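Local coordinates for pesticidal crystal protein Cry2Aa (Bacillus thuringiensis serovar kurstaki, PDB 1I5P) that promotes colloid-osmotic lysis of midgut epithelial cells in dipteran and lepidopteran larvae after binding to them as an insecticidal toxin, at residues Y276-Q284 and S376-R384; T331-R339 and G458-S466. All coordinates share one frame; numbering follows the deposited sequence.

In the fold
Contact 1 (276-284 with 376-384) and contact 2 (331-339 with 458-466) lie in the middle, beta-prism domain of the toxin, their centres about 11 Å apart. Strands 275-278 and 462-469 are neighbours in one antiparallel sheet. Contact 2 joins that sheet to the mixed sheet of strand 329-342; contact 1 joins the end of strand 275-278 to the loop passing from strand 373-377, in a third sheet, to strand 381-385 of the mixed one. Two probable hydrogen bonds, Gln283 OE1 to Tyr463 OH (2.6 Å) and Ser376 OG to Ser466 OG (2.8 Å), link the sites, with packing of Leu378 on Leu464 and Ala277 on Val465. The segments alternate along the chain.

Contact 1: Y276-Q284 and S376-R384; sequences YASGSGPQQ and SWLDSGTDR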
ATOM      1  N   TYR A 276      -2.942   7.081   2.548  1.00 11.73           N
ATOM      2  CA  TYR A 276      -3.222   8.499   2.350  1.00 11.66           C
ATOM      3  C   TYR A 276      -3.363   9.226   3.667  1.00 10.99           C
ATOM      4  O   TYR A 276      -3.995   8.729   4.599  1.00  8.37           O
ATOM      5  CB  TYR A 276      -4.507   8.708   1.551  1.00 10.13           C
ATOM      6  CG  TYR A 276      -4.604   7.860   0.317  1.00  8.22           C
ATOM      7  CD1 TYR A 276      -5.206   6.603   0.356  1.00  6.92           C
ATOM      8  CD2 TYR A 276      -4.086   8.309  -0.896  1.00 10.65           C
ATOM      9  CE1 TYR A 276      -5.295   5.817  -0.794  1.00  8.49           C
ATOM     10  CE2 TYR A 276      -4.163   7.531  -2.044  1.00  6.99           C
ATOM     11  CZ  TYR A 276      -4.766   6.294  -1.992  1.00  9.20           C
ATOM     12  OH  TYR A 276      -4.841   5.546  -3.146  1.00 10.52           O
ATOM     13  N   ALA A 277      -2.777  10.414   3.729  1.00  9.94           N
ATOM     14  CA  ALA A 277      -2.837  11.221   4.931  1.00 11.61           C
ATOM     15  C   ALA A 277      -3.356  12.612   4.610  1.00 12.01           C
ATOM     16  O   ALA A 277      -3.003  13.193   3.582  1.00 13.21           O
ATOM     17  CB  ALA A 277      -1.457  11.314   5.562  1.00 11.71           C
ATOM     18  N   SER A 278      -4.214  13.128   5.480  1.00 10.88           N
ATOM     19  CA  SER A 278      -4.748  14.474   5.325  1.00 13.45           C
ATOM     20  C   SER A 278      -4.620  15.103   6.707  1.00 14.02           C
ATOM     21  O   SER A 278      -4.396  14.399   7.693  1.00 13.84           O
ATOM     22  CB  SER A 278      -6.213  14.458   4.851  1.00 14.60           C
ATOM     23  OG  SER A 278      -7.112  14.065   5.875  1.00 13.64           O
ATOM     24  N   GLY A 279      -4.761  16.419   6.785  1.00 13.71           N
ATOM     25  CA  GLY A 279      -4.599  17.082   8.064  1.00 14.54           C
ATOM     26  C   GLY A 279      -5.758  17.065   9.041  1.00 16.82           C
ATOM     27  O   GLY A 279      -6.927  16.935   8.658  1.00 15.37           O
ATOM     28  N   SER A 280      -5.410  17.183  10.319  1.00 16.00           N
ATOM     29  CA  SER A 280      -6.378  17.249  11.404  1.00 16.80           C
ATOM     30  C   SER A 280      -6.555  18.744  11.634  1.00 15.80           C
ATOM     31  O   SER A 280      -5.858  19.552  11.023  1.00 14.81           O
ATOM     32  CB  SER A 280      -5.823  16.605  12.677  1.00 16.87           C
ATOM     33  OG  SER A 280      -5.548  15.230  12.480  1.00 22.07           O
ATOM     34  N   GLY A 281      -7.471  19.121  12.516  1.00 16.27           N
ATOM     35  CA  GLY A 281      -7.678  20.533  12.763  1.00 16.31           C
ATOM     36  C   GLY A 281      -9.122  20.915  12.530  1.00 15.73           C
ATOM     37  O   GLY A 281      -9.886  20.134  11.970  1.00 14.92           O
ATOM     38  N   PRO A 282      -9.524  22.125  12.938  1.00 17.59           N
ATOM     39  CA  PRO A 282     -10.903  22.588  12.768  1.00 18.52           C
ATOM     40  C   PRO A 282     -11.321  23.080  11.375  1.00 20.06           C
ATOM     41  O   PRO A 282     -12.510  23.271  11.130  1.00 19.60           O
ATOM     42  CB  PRO A 282     -11.005  23.693  13.810  1.00 18.50           C
ATOM     43  CG  PRO A 282      -9.655  24.329  13.694  1.00 18.81           C
ATOM     44  CD  PRO A 282      -8.739  23.115  13.702  1.00 17.01           C
ATOM     45  N   GLN A 283     -10.367  23.295  10.468  1.00 19.63           N
ATOM     46  CA  GLN A 283     -10.699  23.786   9.124  1.00 20.58           C
ATOM     47  C   GLN A 283     -11.279  22.751   8.159  1.00 20.55           C
ATOM     48  O   GLN A 283     -12.249  23.026   7.449  1.00 20.44           O
ATOM     49  CB  GLN A 283      -9.472  24.439   8.478  1.00 21.48           C
ATOM     50  CG  GLN A 283      -9.106  25.780   9.075  1.00 23.10           C
ATOM     51  CD  GLN A 283      -8.031  26.498   8.291  1.00 21.11           C
ATOM     52  OE1 GLN A 283      -8.060  26.533   7.062  1.00 23.59           O
ATOM     53  NE2 GLN A 283      -7.076  27.086   9.004  1.00 20.89           N
ATOM     54  N   GLN A 284     -10.682  21.567   8.121  1.00 19.28           N
ATOM     55  CA  GLN A 284     -11.154  20.511   7.229  1.00 19.79           C
ATOM     56  C   GLN A 284     -12.414  19.900   7.833  1.00 19.82           C
ATOM     57  O   GLN A 284     -12.351  18.914   8.560  1.00 19.45           O
ATOM     58  CB  GLN A 284     -10.054  19.463   7.063  1.00 17.65           C
ATOM     59  CG  GLN A 284      -8.723  20.068   6.630  1.00 17.87           C
ATOM     60  CD  GLN A 284      -7.861  20.538   7.796  1.00 17.07           C
ATOM     61  OE1 GLN A 284      -8.359  20.831   8.882  1.00 17.47           O
ATOM     62  NE2 GLN A 284      -6.555  20.622   7.564  1.00 16.46           N
ATOM     63  N   SER A 376       5.175  14.697   5.822  1.00 12.96           N
ATOM     64  CA  SER A 376       4.336  15.873   5.584  1.00 13.60           C
ATOM     65  C   SER A 376       3.611  16.354   6.845  1.00 11.71           C
ATOM     66  O   SER A 376       3.387  15.581   7.775  1.00 13.82           O
ATOM     67  CB  SER A 376       3.295  15.565   4.511  1.00 10.38           C
ATOM     68  OG  SER A 376       2.378  14.582   4.971  1.00 15.91           O
ATOM     69  N   TRP A 377       3.267  17.639   6.860  1.00 12.55           N
ATOM     70  CA  TRP A 377       2.517  18.276   7.948  1.00 13.63           C
ATOM     71  C   TRP A 377       1.312  18.891   7.240  1.00 13.83           C
ATOM     72  O   TRP A 377       1.466  19.775   6.401  1.00 12.55           O
ATOM     73  CB  TRP A 377       3.342  19.375   8.619  1.00 15.98           C
ATOM     74  CG  TRP A 377       4.487  18.855   9.431  1.00 16.65           C
ATOM     75  CD1 TRP A 377       4.503  18.628  10.776  1.00 19.53           C
ATOM     76  CD2 TRP A 377       5.781  18.484   8.945  1.00 16.67           C
ATOM     77  NE1 TRP A 377       5.728  18.142  11.161  1.00 18.86           N
ATOM     78  CE2 TRP A 377       6.530  18.041  10.057  1.00 19.46           C
ATOM     79  CE3 TRP A 377       6.379  18.480   7.677  1.00 18.09           C
ATOM     80  CZ2 TRP A 377       7.854  17.599   9.939  1.00 19.59           C
ATOM     81  CZ3 TRP A 377       7.693  18.042   7.559  1.00 14.44           C
ATOM     82  CH2 TRP A 377       8.415  17.606   8.686  1.00 20.12           C
ATOM     83  N   LEU A 378       0.114  18.427   7.579  1.00 13.61           N
ATOM     84  CA  LEU A 378      -1.090  18.904   6.916  1.00 14.42           C
ATOM     85  C   LEU A 378      -2.165  19.465   7.839  1.00 14.21           C
ATOM     86  O   LEU A 378      -3.231  19.887   7.378  1.00 13.33           O
ATOM     87  CB  LEU A 378      -1.685  17.754   6.107  1.00 14.44           C
ATOM     88  CG  LEU A 378      -0.692  17.000   5.217  1.00 16.15           C
ATOM     89  CD1 LEU A 378      -1.285  15.661   4.792  1.00 14.33           C
ATOM     90  CD2 LEU A 378      -0.350  17.858   4.005  1.00 15.86           C
ATOM     91  N   ASP A 379      -1.887  19.466   9.135  1.00 15.14           N
ATOM     92  CA  ASP A 379      -2.845  19.949  10.126  1.00 16.85           C
ATOM     93  C   ASP A 379      -3.114  21.446  10.045  1.00 18.57           C
ATOM     94  O   ASP A 379      -2.288  22.220   9.552  1.00 18.00           O
ATOM     95  CB  ASP A 379      -2.356  19.620  11.543  1.00 15.97           C
ATOM     96  CG  ASP A 379      -2.358  18.126  11.840  1.00 16.39           C
ATOM     97  OD1 ASP A 379      -2.814  17.335  10.985  1.00 16.26           O
ATOM     98  OD2 ASP A 379      -1.911  17.746  12.941  1.00 16.75           O
ATOM     99  N   SER A 380      -4.289  21.835  10.529  1.00 17.87           N
ATOM    100  CA  SER A 380      -4.694  23.231  10.589  1.00 20.28           C
ATOM    101  C   SER A 380      -5.038  23.461  12.054  1.00 21.33           C
ATOM    102  O   SER A 380      -5.168  22.502  12.817  1.00 22.58           O
ATOM    103  CB  SER A 380      -5.939  23.483   9.739  1.00 19.59           C
ATOM    104  OG  SER A 380      -7.077  22.893  10.344  1.00 21.94           O
ATOM    105  N   GLY A 381      -5.194  24.720  12.442  1.00 21.68           N
ATOM    106  CA  GLY A 381      -5.531  25.020  13.818  1.00 21.27           C
ATOM    107  C   GLY A 381      -5.674  26.502  14.115  1.00 23.90           C
ATOM    108  O   GLY A 381      -5.440  27.362  13.260  1.00 20.21           O
ATOM    109  N   THR A 382      -6.070  26.805  15.345  1.00 23.61           N
ATOM    110  CA  THR A 382      -6.235  28.187  15.747  1.00 25.53           C
ATOM    111  C   THR A 382      -5.543  28.438  17.070  1.00 25.09           C
ATOM    112  O   THR A 382      -5.765  27.714  18.038  1.00 24.40           O
ATOM    113  CB  THR A 382      -7.724  28.558  15.901  1.00 26.77           C
ATOM    114  OG1 THR A 382      -8.412  28.308  14.671  1.00 27.64           O
ATOM    115  CG2 THR A 382      -7.870  30.032  16.266  1.00 27.15           C
ATOM    116  N   ASP A 383      -4.683  29.449  17.101  1.00 25.17           N
ATOM    117  CA  ASP A 383      -3.996  29.813  18.329  1.00 28.84           C
ATOM    118  C   ASP A 383      -4.657  31.077  18.866  1.00 30.27           C
ATOM    119  O   ASP A 383      -5.028  31.965  18.098  1.00 30.63           O
ATOM    120  CB  ASP A 383      -2.515  30.099  18.073  1.00 26.34           C
ATOM    121  CG  ASP A 383      -1.769  28.907  17.515  1.00 27.19           C
ATOM    122  OD1 ASP A 383      -2.067  27.767  17.925  1.00 25.75           O
ATOM    123  OD2 ASP A 383      -0.867  29.119  16.672  1.00 27.67           O
ATOM    124  N   ARG A 384      -4.820  31.147  20.180  1.00 34.41           N
ATOM    125  CA  ARG A 384      -5.420  32.319  20.806  1.00 37.24           C
ATOM    126  C   ARG A 384      -4.559  32.828  21.952  1.00 37.71           C
ATOM    127  O   ARG A 384      -4.011  32.047  22.729  1.00 35.22           O
ATOM    128  CB  ARG A 384      -6.833  32.003  21.308  1.00 39.47           C
ATOM    129  CG  ARG A 384      -7.859  31.850  20.194  1.00 42.58           C
ATOM    130  CD  ARG A 384      -9.266  32.143  20.696  1.00 47.06           C
ATOM    131  NE  ARG A 384     -10.182  32.433  19.596  1.00 51.12           N
ATOM    132  CZ  ARG A 384     -10.703  31.517  18.784  1.00 52.64           C
ATOM    133  NH1 ARG A 384     -10.407  30.233  18.946  1.00 53.30           N
ATOM    134  NH2 ARG A 384     -11.520  31.886  17.805  1.00 52.81           N
TER
HETATM  135  O   HOH W   1      -3.027  14.900  11.867  1.00 17.94           O
HETATM  136  O   HOH W   2      -8.221  27.502  11.827  1.00 29.56           O
HETATM  137  O   HOH W   3      -4.497  20.328   5.220  1.00 10.23           O
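Gly279 faces Asp379 with 3.9 Å between their CA atoms, and just beyond them the N-H of Ser380 reaches the O of Ser280 (2.8 Å) in the plane of that carbonyl. Both glycines of 276-284 bring bare CA hydrogens against carbonyl oxygens: without side chains, Gly279 CA and Gly281 CA come within 3.2 Å of Leu378 O and Ser380 O respectively, the first in a fairly straight CA-H...O contact, the second in a more bent one. Asp379 answers with its carboxylate. Its OD1 takes the N-H of Ser280 at 2.7 Å along an almost straight line (178°), though from 51° above the carboxylate plane, and accepts a further bond from a water that also meets Ser280 OG. The other oxygen, OD2, is bonded by the backbone N of Asn414, a second hold on the carboxylate.

Ser380 is the second polar centre. With chi1 at 71°, its OG stands between its own backbone N and carbonyl carbon and faces the turn at 282-284, where it donates to Gln284 OE1 (2.8 Å) and receives a weak bond from Gln283 N. Gln284 bends at chi2, and its NE2 shares a water with Leu378 O. Gln283 lays CB and CG against the Ser380 hydroxyl while its amide oxygen goes to Tyr463. Toward strand 275-278, Leu378 CD1 rests 3.2 Å from Ala277 O. Here the loop leaving strand 275-278 is laced to the loop between strands 373-377 and 381-385, within the three-sheet beta prism characteristic of the middle domain of delta-endotoxins.

Contact 2: T331-R339 and G458-S466; sequences TTHSLNSAR and GGARAYLVS
Leu335 and Ala462 form the centre of the contact: the N-H of Ala462 donates to Leu335 O at 2.8 Å, while the CB of Ala462 packs against Leu335 CG. Arg461 CA adds a C-H contact to the same carbonyl oxygen. This single backbone bond does not grow into a ladder, because strands 331-339 and 462-466 run at 75° to each other. On one flank the apolar cluster continues, with Leu335 CD2 lying 4.1 Å from Leu464 CG. Ala338 CB touches both Ala462 CB and Leu464 CD2, closing a small hydrophobic patch. Leu335 carries CG anti to its own N (chi1 173°), which sends the branched end across to Ala462 and Leu464.

The other flank is polar. The Arg461 chain folds at chi2 and brings its guanidinium over Ser334, whose CB lies beneath one face, off-centre, 3.3 Å from NE. NH1 turns back to its own segment and donates to Ala460 O (2.9 Å), the acceptor lying in the guanidinium plane; this bond helps to set the rotation of the group, though it meets the Ala460 carbonyl from above its plane. Asn336 runs alongside Arg461, pointing the same way, with amide and guanidinium planes 34° apart. Its OD1 receives the Ser334 hydroxyl at 2.7 Å in the amide plane, so Ser334 both underlies the arginine and steadies the asparagine beside it.

Outside this shell, Gln394 touches Ser334 and Arg461 and accepts the N-H of Leu335 through OE1, while Glu396 OE1 takes the N-H of Leu464. Strand 308-321 pairs with 329-342 and supplies Leu316 against Ser334 and Asn336 and Ile311 against Leu464, whereas strand 275-278 flanks 462-469 as its antiparallel sheet neighbour.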
ATOM      1  N   THR A 331      -5.116  37.107  12.734  1.00 38.62           N
ATOM      2  CA  THR A 331      -4.299  36.710  11.599  1.00 37.49           C
ATOM      3  C   THR A 331      -4.719  35.350  11.057  1.00 36.61           C
ATOM      4  O   THR A 331      -5.158  34.475  11.805  1.00 36.22           O
ATOM      5  CB  THR A 331      -2.815  36.639  11.987  1.00 37.04           C
ATOM      6  OG1 THR A 331      -2.406  37.895  12.540  1.00 39.14           O
ATOM      7  CG2 THR A 331      -1.960  36.323  10.772  1.00 36.40           C
ATOM      8  N   THR A 332      -4.579  35.180   9.748  1.00 34.97           N
ATOM      9  CA  THR A 332      -4.935  33.932   9.095  1.00 33.99           C
ATOM     10  C   THR A 332      -3.918  33.567   8.014  1.00 32.01           C
ATOM     11  O   THR A 332      -3.778  34.273   7.015  1.00 33.02           O
ATOM     12  CB  THR A 332      -6.345  34.018   8.464  1.00 34.21           C
ATOM     13  OG1 THR A 332      -6.619  32.821   7.727  1.00 36.81           O
ATOM     14  CG2 THR A 332      -6.441  35.210   7.532  1.00 37.53           C
ATOM     15  N   HIS A 333      -3.197  32.472   8.241  1.00 29.89           N
ATOM     16  CA  HIS A 333      -2.201  31.971   7.294  1.00 26.82           C
ATOM     17  C   HIS A 333      -2.883  30.852   6.520  1.00 24.69           C
ATOM     18  O   HIS A 333      -3.146  29.777   7.061  1.00 22.80           O
ATOM     19  CB  HIS A 333      -0.987  31.422   8.035  1.00 26.90           C
ATOM     20  CG  HIS A 333      -0.318  32.424   8.920  1.00 27.86           C
ATOM     21  ND1 HIS A 333       0.335  33.533   8.429  1.00 27.58           N
ATOM     22  CD2 HIS A 333      -0.212  32.491  10.268  1.00 27.39           C
ATOM     23  CE1 HIS A 333       0.816  34.240   9.436  1.00 27.44           C
ATOM     24  NE2 HIS A 333       0.497  33.629  10.563  1.00 29.86           N
ATOM     25  N   SER A 334      -3.173  31.110   5.250  1.00 22.64           N
ATOM     26  CA  SER A 334      -3.871  30.132   4.434  1.00 22.36           C
ATOM     27  C   SER A 334      -3.225  29.786   3.100  1.00 22.11           C
ATOM     28  O   SER A 334      -2.399  30.536   2.574  1.00 20.25           O
ATOM     29  CB  SER A 334      -5.282  30.637   4.160  1.00 24.05           C
ATOM     30  OG  SER A 334      -5.232  31.873   3.463  1.00 21.80           O
ATOM     31  N   LEU A 335      -3.613  28.625   2.578  1.00 20.40           N
ATOM     32  CA  LEU A 335      -3.170  28.139   1.276  1.00 19.86           C
ATOM     33  C   LEU A 335      -4.474  28.142   0.497  1.00 20.19           C
ATOM     34  O   LEU A 335      -5.354  27.306   0.725  1.00 20.10           O
ATOM     35  CB  LEU A 335      -2.612  26.715   1.356  1.00 17.20           C
ATOM     36  CG  LEU A 335      -2.277  26.095  -0.008  1.00 17.45           C
ATOM     37  CD1 LEU A 335      -1.207  26.919  -0.709  1.00 13.70           C
ATOM     38  CD2 LEU A 335      -1.813  24.655   0.174  1.00 15.16           C
ATOM     39  N   ASN A 336      -4.599  29.104  -0.407  1.00 20.27           N
ATOM     40  CA  ASN A 336      -5.810  29.282  -1.187  1.00 20.84           C
ATOM     41  C   ASN A 336      -5.889  28.494  -2.483  1.00 20.88           C
ATOM     42  O   ASN A 336      -6.983  28.231  -2.986  1.00 18.37           O
ATOM     43  CB  ASN A 336      -5.982  30.774  -1.483  1.00 23.21           C
ATOM     44  CG  ASN A 336      -6.244  31.595  -0.227  1.00 26.07           C
ATOM     45  OD1 ASN A 336      -5.555  31.450   0.784  1.00 27.61           O
ATOM     46  ND2 ASN A 336      -7.242  32.468  -0.293  1.00 24.72           N
ATOM     47  N   SER A 337      -4.733  28.120  -3.018  1.00 19.81           N
ATOM     48  CA  SER A 337      -4.678  27.388  -4.274  1.00 19.72           C
ATOM     49  C   SER A 337      -3.409  26.556  -4.337  1.00 19.59           C
ATOM     50  O   SER A 337      -2.378  26.936  -3.780  1.00 20.26           O
ATOM     51  CB  SER A 337      -4.702  28.372  -5.447  1.00 19.10           C
ATOM     52  OG  SER A 337      -4.676  27.693  -6.691  1.00 19.94           O
ATOM     53  N   ALA A 338      -3.479  25.430  -5.031  1.00 16.76           N
ATOM     54  CA  ALA A 338      -2.322  24.564  -5.138  1.00 18.22           C
ATOM     55  C   ALA A 338      -2.370  23.669  -6.359  1.00 18.50           C
ATOM     56  O   ALA A 338      -3.438  23.379  -6.897  1.00 19.20           O
ATOM     57  CB  ALA A 338      -2.200  23.709  -3.879  1.00 18.33           C
ATOM     58  N   ARG A 339      -1.195  23.237  -6.791  1.00 18.50           N
ATOM     59  CA  ARG A 339      -1.077  22.342  -7.926  1.00 19.39           C
ATOM     60  C   ARG A 339       0.219  21.577  -7.728  1.00 17.46           C
ATOM     61  O   ARG A 339       1.247  22.156  -7.381  1.00 17.11           O
ATOM     62  CB  ARG A 339      -1.054  23.127  -9.243  1.00 19.78           C
ATOM     63  CG  ARG A 339      -0.956  22.254 -10.496  1.00 22.35           C
ATOM     64  CD  ARG A 339      -1.435  23.012 -11.730  1.00 24.41           C
ATOM     65  NE  ARG A 339      -0.766  24.305 -11.873  1.00 30.14           N
ATOM     66  CZ  ARG A 339      -1.202  25.292 -12.654  1.00 33.66           C
ATOM     67  NH1 ARG A 339      -2.310  25.141 -13.370  1.00 30.50           N
ATOM     68  NH2 ARG A 339      -0.529  26.437 -12.715  1.00 35.44           N
ATOM     69  N   GLY A 458     -13.245  31.870  -4.882  1.00 57.89           N
ATOM     70  CA  GLY A 458     -12.711  33.200  -5.126  1.00 56.43           C
ATOM     71  C   GLY A 458     -11.277  33.173  -4.634  1.00 54.30           C
ATOM     72  O   GLY A 458     -10.329  33.460  -5.369  1.00 53.08           O
ATOM     73  N   GLY A 459     -11.136  32.817  -3.364  1.00 52.35           N
ATOM     74  CA  GLY A 459      -9.832  32.691  -2.744  1.00 49.03           C
ATOM     75  C   GLY A 459      -9.755  31.242  -2.292  1.00 45.12           C
ATOM     76  O   GLY A 459      -8.718  30.592  -2.395  1.00 48.33           O
ATOM     77  N   ALA A 460     -10.886  30.744  -1.803  1.00 40.25           N
ATOM     78  CA  ALA A 460     -11.026  29.373  -1.329  1.00 33.22           C
ATOM     79  C   ALA A 460      -9.845  28.851  -0.513  1.00 29.15           C
ATOM     80  O   ALA A 460      -9.015  29.617  -0.019  1.00 25.91           O
ATOM     81  CB  ALA A 460     -11.287  28.448  -2.510  1.00 38.03           C
ATOM     82  N   ARG A 461      -9.783  27.531  -0.380  1.00 24.01           N
ATOM     83  CA  ARG A 461      -8.726  26.888   0.382  1.00 22.98           C
ATOM     84  C   ARG A 461      -8.284  25.584  -0.267  1.00 21.41           C
ATOM     85  O   ARG A 461      -9.053  24.932  -0.970  1.00 19.86           O
ATOM     86  CB  ARG A 461      -9.211  26.597   1.804  1.00 22.04           C
ATOM     87  CG  ARG A 461      -9.463  27.833   2.662  1.00 23.09           C
ATOM     88  CD  ARG A 461      -8.163  28.446   3.132  1.00 21.50           C
ATOM     89  NE  ARG A 461      -8.371  29.519   4.101  1.00 25.72           N
ATOM     90  CZ  ARG A 461      -8.758  30.751   3.795  1.00 23.95           C
ATOM     91  NH1 ARG A 461      -8.986  31.089   2.533  1.00 24.12           N
ATOM     92  NH2 ARG A 461      -8.910  31.650   4.756  1.00 26.81           N
ATOM     93  N   ALA A 462      -7.031  25.219  -0.026  1.00 21.65           N
ATOM     94  CA  ALA A 462      -6.472  23.982  -0.547  1.00 20.11           C
ATOM     95  C   ALA A 462      -5.889  23.208   0.628  1.00 18.48           C
ATOM     96  O   ALA A 462      -5.026  23.715   1.336  1.00 19.34           O
ATOM     97  CB  ALA A 462      -5.383  24.280  -1.571  1.00 18.94           C
ATOM     98  N   TYR A 463      -6.381  21.993   0.839  1.00 16.80           N
ATOM     99  CA  TYR A 463      -5.894  21.137   1.912  1.00 13.81           C
ATOM    100  C   TYR A 463      -5.267  19.917   1.250  1.00 13.25           C
ATOM    101  O   TYR A 463      -5.961  19.090   0.664  1.00 12.66           O
ATOM    102  CB  TYR A 463      -7.049  20.742   2.834  1.00 14.85           C
ATOM    103  CG  TYR A 463      -7.704  21.945   3.483  1.00 13.21           C
ATOM    104  CD1 TYR A 463      -8.955  22.402   3.061  1.00 14.50           C
ATOM    105  CD2 TYR A 463      -7.053  22.645   4.497  1.00 14.72           C
ATOM    106  CE1 TYR A 463      -9.542  23.536   3.641  1.00 16.34           C
ATOM    107  CE2 TYR A 463      -7.624  23.775   5.081  1.00 14.48           C
ATOM    108  CZ  TYR A 463      -8.866  24.215   4.653  1.00 16.66           C
ATOM    109  OH  TYR A 463      -9.412  25.333   5.247  1.00 16.69           O
ATOM    110  N   LEU A 464      -3.946  19.821   1.349  1.00 13.54           N
ATOM    111  CA  LEU A 464      -3.192  18.753   0.712  1.00 14.65           C
ATOM    112  C   LEU A 464      -3.244  17.386   1.371  1.00 15.37           C
ATOM    113  O   LEU A 464      -3.458  17.256   2.581  1.00 14.59           O
ATOM    114  CB  LEU A 464      -1.735  19.185   0.544  1.00 14.06           C
ATOM    115  CG  LEU A 464      -1.574  20.574  -0.078  1.00 17.13           C
ATOM    116  CD1 LEU A 464      -0.105  20.863  -0.315  1.00 13.16           C
ATOM    117  CD2 LEU A 464      -2.356  20.650  -1.383  1.00 15.57           C
ATOM    118  N   VAL A 465      -3.035  16.375   0.537  1.00 13.83           N
ATOM    119  CA  VAL A 465      -3.039  14.981   0.937  1.00 13.88           C
ATOM    120  C   VAL A 465      -1.726  14.358   0.473  1.00 15.97           C
ATOM    121  O   VAL A 465      -1.361  14.471  -0.700  1.00 15.68           O
ATOM    122  CB  VAL A 465      -4.215  14.232   0.258  1.00 16.36           C
ATOM    123  CG1 VAL A 465      -4.100  12.724   0.489  1.00 15.83           C
ATOM    124  CG2 VAL A 465      -5.545  14.773   0.781  1.00 13.77           C
ATOM    125  N   SER A 466      -1.004  13.718   1.386  1.00 16.52           N
ATOM    126  CA  SER A 466       0.243  13.067   1.002  1.00 16.05           C
ATOM    127  C   SER A 466      -0.043  11.584   0.741  1.00 15.70           C
ATOM    128  O   SER A 466      -0.786  10.940   1.485  1.00 13.17           O
ATOM    129  CB  SER A 466       1.320  13.246   2.087  1.00 13.26           C
ATOM    130  OG  SER A 466       0.877  12.822   3.360  1.00 16.21           O
TER